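Local structure of geranyltranstransferase (Agrobacterium tumefaciens, 2H8O) at residues 89-100 with 225-236. The protein probably catalyses the condensation of geranyl diphosphate with isopentenyl diphosphate to form farnesyl diphosphate. Numbering follows the deposited sequence.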
loop_
_atom_site.group_PDB
_atom_site.type_symbol
_atom_site.label_atom_id
_atom_site.label_comp_id
_atom_site.label_asym_id
_atom_site.label_seq_id
_atom_site.Cartn_x
_atom_site.Cartn_y
_atom_site.Cartn_z
ATOM N N ARG A 89 -9.718 -1.416 -15.951
ATOM C CA ARG A 89 -8.946 -2.394 -15.175
ATOM C C ARG A 89 -9.863 -3.425 -14.451
ATOM O O ARG A 89 -9.666 -4.636 -14.602
ATOM C CB ARG A 89 -7.946 -1.690 -14.255
ATOM C CG ARG A 89 -6.860 -1.029 -15.099
ATOM C CD ARG A 89 -6.041 0.001 -14.353
ATOM N NE ARG A 89 -5.188 0.772 -15.264
ATOM C CZ ARG A 89 -5.625 1.749 -16.052
ATOM N NH1 ARG A 89 -6.914 2.112 -16.059
ATOM N NH2 ARG A 89 -4.774 2.383 -16.839
ATOM N N PRO A 90 -10.878 -2.955 -13.696
ATOM C CA PRO A 90 -11.858 -3.912 -13.184
ATOM C C PRO A 90 -12.549 -4.756 -14.259
ATOM O O PRO A 90 -12.811 -5.931 -14.036
ATOM C CB PRO A 90 -12.887 -3.038 -12.463
ATOM C CG PRO A 90 -12.386 -1.707 -12.448
ATOM C CD PRO A 90 -11.104 -1.594 -13.177
ATOM N N PHE A 91 -12.843 -4.156 -15.411
ATOM C CA PHE A 91 -13.445 -4.886 -16.510
ATOM C C PHE A 91 -12.590 -6.102 -16.851
ATOM O O PHE A 91 -13.094 -7.229 -17.013
ATOM C CB PHE A 91 -13.601 -3.988 -17.739
ATOM C CG PHE A 91 -13.926 -4.731 -18.983
ATOM C CD1 PHE A 91 -15.237 -4.903 -19.394
ATOM C CD2 PHE A 91 -12.914 -5.286 -19.755
ATOM C CE1 PHE A 91 -15.511 -5.611 -20.568
ATOM C CE2 PHE A 91 -13.207 -5.990 -20.912
ATOM C CZ PHE A 91 -14.484 -6.141 -21.308
ATOM N N LEU A 92 -11.279 -5.872 -16.963
ATOM C CA LEU A 92 -10.363 -6.931 -17.367
ATOM C C LEU A 92 -10.281 -8.040 -16.310
ATOM O O LEU A 92 -10.245 -9.240 -16.645
ATOM C CB LEU A 92 -8.975 -6.361 -17.691
ATOM C CG LEU A 92 -8.909 -5.482 -18.953
ATOM C CD1 LEU A 92 -7.601 -4.684 -18.988
ATOM C CD2 LEU A 92 -9.074 -6.319 -20.219
ATOM N N VAL A 93 -10.276 -7.665 -15.035
ATOM C CA VAL A 93 -10.303 -8.657 -13.955
ATOM C C VAL A 93 -11.582 -9.522 -14.026
ATOM O O VAL A 93 -11.538 -10.776 -14.070
ATOM C CB VAL A 93 -10.180 -8.011 -12.578
ATOM C CG1 VAL A 93 -10.291 -9.093 -11.494
ATOM C CG2 VAL A 93 -8.854 -7.231 -12.452
ATOM N N ILE A 94 -12.718 -8.845 -14.058
ATOM C CA ILE A 94 -14.019 -9.507 -14.106
ATOM C C ILE A 94 -14.091 -10.457 -15.302
ATOM O O ILE A 94 -14.554 -11.598 -15.186
ATOM C CB ILE A 94 -15.146 -8.446 -14.178
ATOM C CG1 ILE A 94 -15.249 -7.690 -12.835
ATOM C CG2 ILE A 94 -16.494 -9.103 -14.539
ATOM C CD1 ILE A 94 -16.006 -6.394 -12.906
ATOM N N GLU A 95 -13.659 -9.982 -16.466
ATOM C CA GLU A 95 -13.808 -10.783 -17.692
ATOM C C GLU A 95 -12.762 -11.903 -17.813
ATOM O O GLU A 95 -13.038 -12.950 -18.383
ATOM C CB GLU A 95 -13.881 -9.884 -18.926
ATOM C CG GLU A 95 -15.149 -8.982 -18.927
ATOM C CD GLU A 95 -16.477 -9.789 -18.867
ATOM O OE1 GLU A 95 -16.536 -10.920 -19.415
ATOM O OE2 GLU A 95 -17.493 -9.286 -18.306
ATOM N N SER A 96 -11.577 -11.694 -17.247
ATOM C CA SER A 96 -10.579 -12.765 -17.161
ATOM C C SER A 96 -11.105 -13.870 -16.249
ATOM O O SER A 96 -11.036 -15.064 -16.582
ATOM C CB SER A 96 -9.243 -12.242 -16.633
ATOM O OG SER A 96 -8.290 -13.292 -16.562
ATOM N N VAL A 97 -11.666 -13.468 -15.112
ATOM C CA VAL A 97 -12.266 -14.425 -14.200
ATOM C C VAL A 97 -13.394 -15.203 -14.908
ATOM O O VAL A 97 -13.456 -16.435 -14.801
ATOM C CB VAL A 97 -12.787 -13.751 -12.915
ATOM C CG1 VAL A 97 -13.558 -14.751 -12.065
ATOM C CG2 VAL A 97 -11.614 -13.153 -12.091
ATOM N N ALA A 98 -14.273 -14.510 -15.641
ATOM C CA ALA A 98 -15.386 -15.163 -16.341
ATOM C C ALA A 98 -14.889 -16.136 -17.410
ATOM O O ALA A 98 -15.425 -17.253 -17.540
ATOM C CB ALA A 98 -16.294 -14.138 -16.972
ATOM N N LEU A 99 -13.880 -15.708 -18.171
ATOM C CA LEU A 99 -13.291 -16.547 -19.209
ATOM C C LEU A 99 -12.856 -17.894 -18.669
ATOM O O LEU A 99 -13.051 -18.929 -19.341
ATOM C CB LEU A 99 -12.089 -15.861 -19.861
ATOM C CG LEU A 99 -11.369 -16.648 -20.954
ATOM C CD1 LEU A 99 -12.215 -16.726 -22.221
ATOM C CD2 LEU A 99 -9.997 -16.026 -21.208
ATOM N N LEU A 100 -12.264 -17.873 -17.476
ATOM C CA LEU A 100 -11.630 -19.044 -16.853
ATOM C C LEU A 100 -12.531 -19.737 -15.817
ATOM O O LEU A 100 -12.086 -20.651 -15.122
ATOM C CB LEU A 100 -10.301 -18.623 -16.213
ATOM C CG LEU A 100 -9.291 -17.998 -17.186
ATOM C CD1 LEU A 100 -7.987 -17.508 -16.524
ATOM C CD2 LEU A 100 -8.979 -19.010 -18.282
ATOM N N LEU A 225 -0.219 -2.676 -14.519
ATOM C CA LEU A 225 -1.565 -2.838 -13.936
ATOM C C LEU A 225 -2.505 -3.576 -14.887
ATOM O O LEU A 225 -3.379 -4.299 -14.437
ATOM C CB LEU A 225 -2.224 -1.508 -13.538
ATOM C CG LEU A 225 -1.596 -0.780 -12.362
ATOM C CD1 LEU A 225 -2.609 0.193 -11.783
ATOM C CD2 LEU A 225 -1.120 -1.732 -11.266
ATOM N N LEU A 226 -2.320 -3.370 -16.191
ATOM C CA LEU A 226 -3.156 -4.056 -17.212
ATOM C C LEU A 226 -2.774 -5.541 -17.331
ATOM O O LEU A 226 -3.639 -6.409 -17.437
ATOM C CB LEU A 226 -3.114 -3.301 -18.545
ATOM C CG LEU A 226 -3.739 -1.896 -18.503
ATOM C CD1 LEU A 226 -3.270 -1.065 -19.714
ATOM C CD2 LEU A 226 -5.280 -1.966 -18.408
ATOM N N ARG A 227 -1.480 -5.830 -17.273
ATOM C CA ARG A 227 -0.968 -7.187 -17.147
ATOM C C ARG A 227 -1.561 -7.895 -15.923
ATOM O O ARG A 227 -2.115 -8.994 -16.018
ATOM C CB ARG A 227 0.573 -7.139 -17.077
ATOM C CG ARG A 227 1.245 -8.482 -16.888
ATOM C CD ARG A 227 2.719 -8.293 -16.487
ATOM N NE ARG A 227 2.842 -7.928 -15.074
ATOM C CZ ARG A 227 3.791 -7.164 -14.540
ATOM N NH1 ARG A 227 4.719 -6.587 -15.297
ATOM N NH2 ARG A 227 3.775 -6.935 -13.232
ATOM N N PHE A 228 -1.445 -7.238 -14.774
ATOM C CA PHE A 228 -1.983 -7.762 -13.539
ATOM C C PHE A 228 -3.495 -8.028 -13.683
ATOM O O PHE A 228 -3.989 -9.059 -13.223
ATOM C CB PHE A 228 -1.739 -6.800 -12.372
ATOM C CG PHE A 228 -2.525 -7.166 -11.145
ATOM C CD1 PHE A 228 -2.037 -8.088 -10.228
ATOM C CD2 PHE A 228 -3.781 -6.631 -10.936
ATOM C CE1 PHE A 228 -2.797 -8.461 -9.131
ATOM C CE2 PHE A 228 -4.553 -7.005 -9.838
ATOM C CZ PHE A 228 -4.067 -7.916 -8.937
ATOM N N ALA A 229 -4.238 -7.100 -14.280
ATOM C CA ALA A 229 -5.699 -7.250 -14.359
ATOM C C ALA A 229 -6.097 -8.567 -15.016
ATOM O O ALA A 229 -7.012 -9.247 -14.588
ATOM C CB ALA A 229 -6.302 -6.093 -15.131
ATOM N N CYS A 230 -5.381 -8.915 -16.068
ATOM C CA CYS A 230 -5.666 -10.127 -16.833
ATOM C C CYS A 230 -5.130 -11.364 -16.151
ATOM O O CYS A 230 -5.808 -12.369 -16.063
ATOM C CB CYS A 230 -5.074 -9.996 -18.215
ATOM S SG CYS A 230 -5.900 -8.693 -19.192
ATOM N N GLU A 231 -3.896 -11.282 -15.665
ATOM C CA GLU A 231 -3.291 -12.407 -14.953
ATOM C C GLU A 231 -4.071 -12.764 -13.689
ATOM O O GLU A 231 -4.174 -13.934 -13.318
ATOM C CB GLU A 231 -1.801 -12.141 -14.656
ATOM C CG GLU A 231 -1.056 -13.351 -14.069
ATOM C CD GLU A 231 0.405 -13.097 -13.794
ATOM O OE1 GLU A 231 0.878 -11.986 -14.068
ATOM O OE2 GLU A 231 1.093 -14.035 -13.331
ATOM N N ALA A 232 -4.635 -11.744 -13.035
ATOM C CA ALA A 232 -5.428 -11.947 -11.824
ATOM C C ALA A 232 -6.579 -12.924 -12.013
ATOM O O ALA A 232 -6.928 -13.656 -11.087
ATOM C CB ALA A 232 -5.961 -10.616 -11.309
ATOM N N GLY A 233 -7.192 -12.922 -13.193
ATOM C CA GLY A 233 -8.294 -13.839 -13.448
ATOM C C GLY A 233 -7.865 -15.289 -13.320
ATOM O O GLY A 233 -8.582 -16.121 -12.740
ATOM N N ALA A 234 -6.690 -15.598 -13.874
ATOM C CA ALA A 234 -6.093 -16.925 -13.761
ATOM C C ALA A 234 -5.746 -17.269 -12.310
ATOM O O ALA A 234 -6.001 -18.385 -11.856
ATOM C CB ALA A 234 -4.857 -17.028 -14.645
ATOM N N ILE A 235 -5.195 -16.313 -11.564
ATOM C CA ILE A 235 -4.894 -16.557 -10.151
ATOM C C ILE A 235 -6.183 -16.841 -9.353
ATOM O O ILE A 235 -6.266 -17.795 -8.565
ATOM C CB ILE A 235 -4.140 -15.367 -9.525
ATOM C CG1 ILE A 235 -2.788 -15.205 -10.205
ATOM C CG2 ILE A 235 -3.969 -15.585 -8.029
ATOM C CD1 ILE A 235 -2.049 -13.994 -9.725
ATOM N N ILE A 236 -7.199 -16.024 -9.581
ATOM C CA ILE A 236 -8.488 -16.168 -8.907
ATOM C C ILE A 236 -9.152 -17.507 -9.284
ATOM O O ILE A 236 -9.754 -18.152 -8.447
ATOM C CB ILE A 236 -9.409 -15.003 -9.295
ATOM C CG1 ILE A 236 -8.901 -13.684 -8.665
ATOM C CG2 ILE A 236 -10.875 -15.304 -8.900
ATOM C CD1 ILE A 236 -9.504 -12.404 -9.296
#
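S96 enters a hole formed by A229, C230, G233 and A234, a knobs-into-holes contact between two core helices of the all-helical polyprenyl synthetase fold. Helices 88-99 and 211-237 run in roughly the same direction, their local axes crossing at -30° and only 7.3 Å apart. Small residues allow this closeness: V97 CA lies 4.1 Å from G233 CA, and A229 offers its methyl group to L92 CB. V93 CA makes a 3.4 Å CA-H...O contact with the buried A229 O. V97 puts CG1 anti to the backbone N; its CG2, beside that nitrogen, packs 3.6 Å from I236 CD1 and also covers G233 CA. At the opposite end, L92 CD1 meets L226 CD2 at 3.6 Å, and its CB and CD2 both rest against C230 SG. The extended R89 chain passes L225 and L226, with L226 CD2 over one guanidinium face, offset toward the rim. L100 brings CD1 tightly against A234 CA (3.4 Å). L247 of helix 241-267 also touches S96. In the conformer described, one of two modelled for S96, OG lies anti to its own N (chi1 -180°) and donates a 2.7 Å hydrogen bond to C230 O, in the carbonyl plane on a lone pair, while G233 N bonds to the same oxygen.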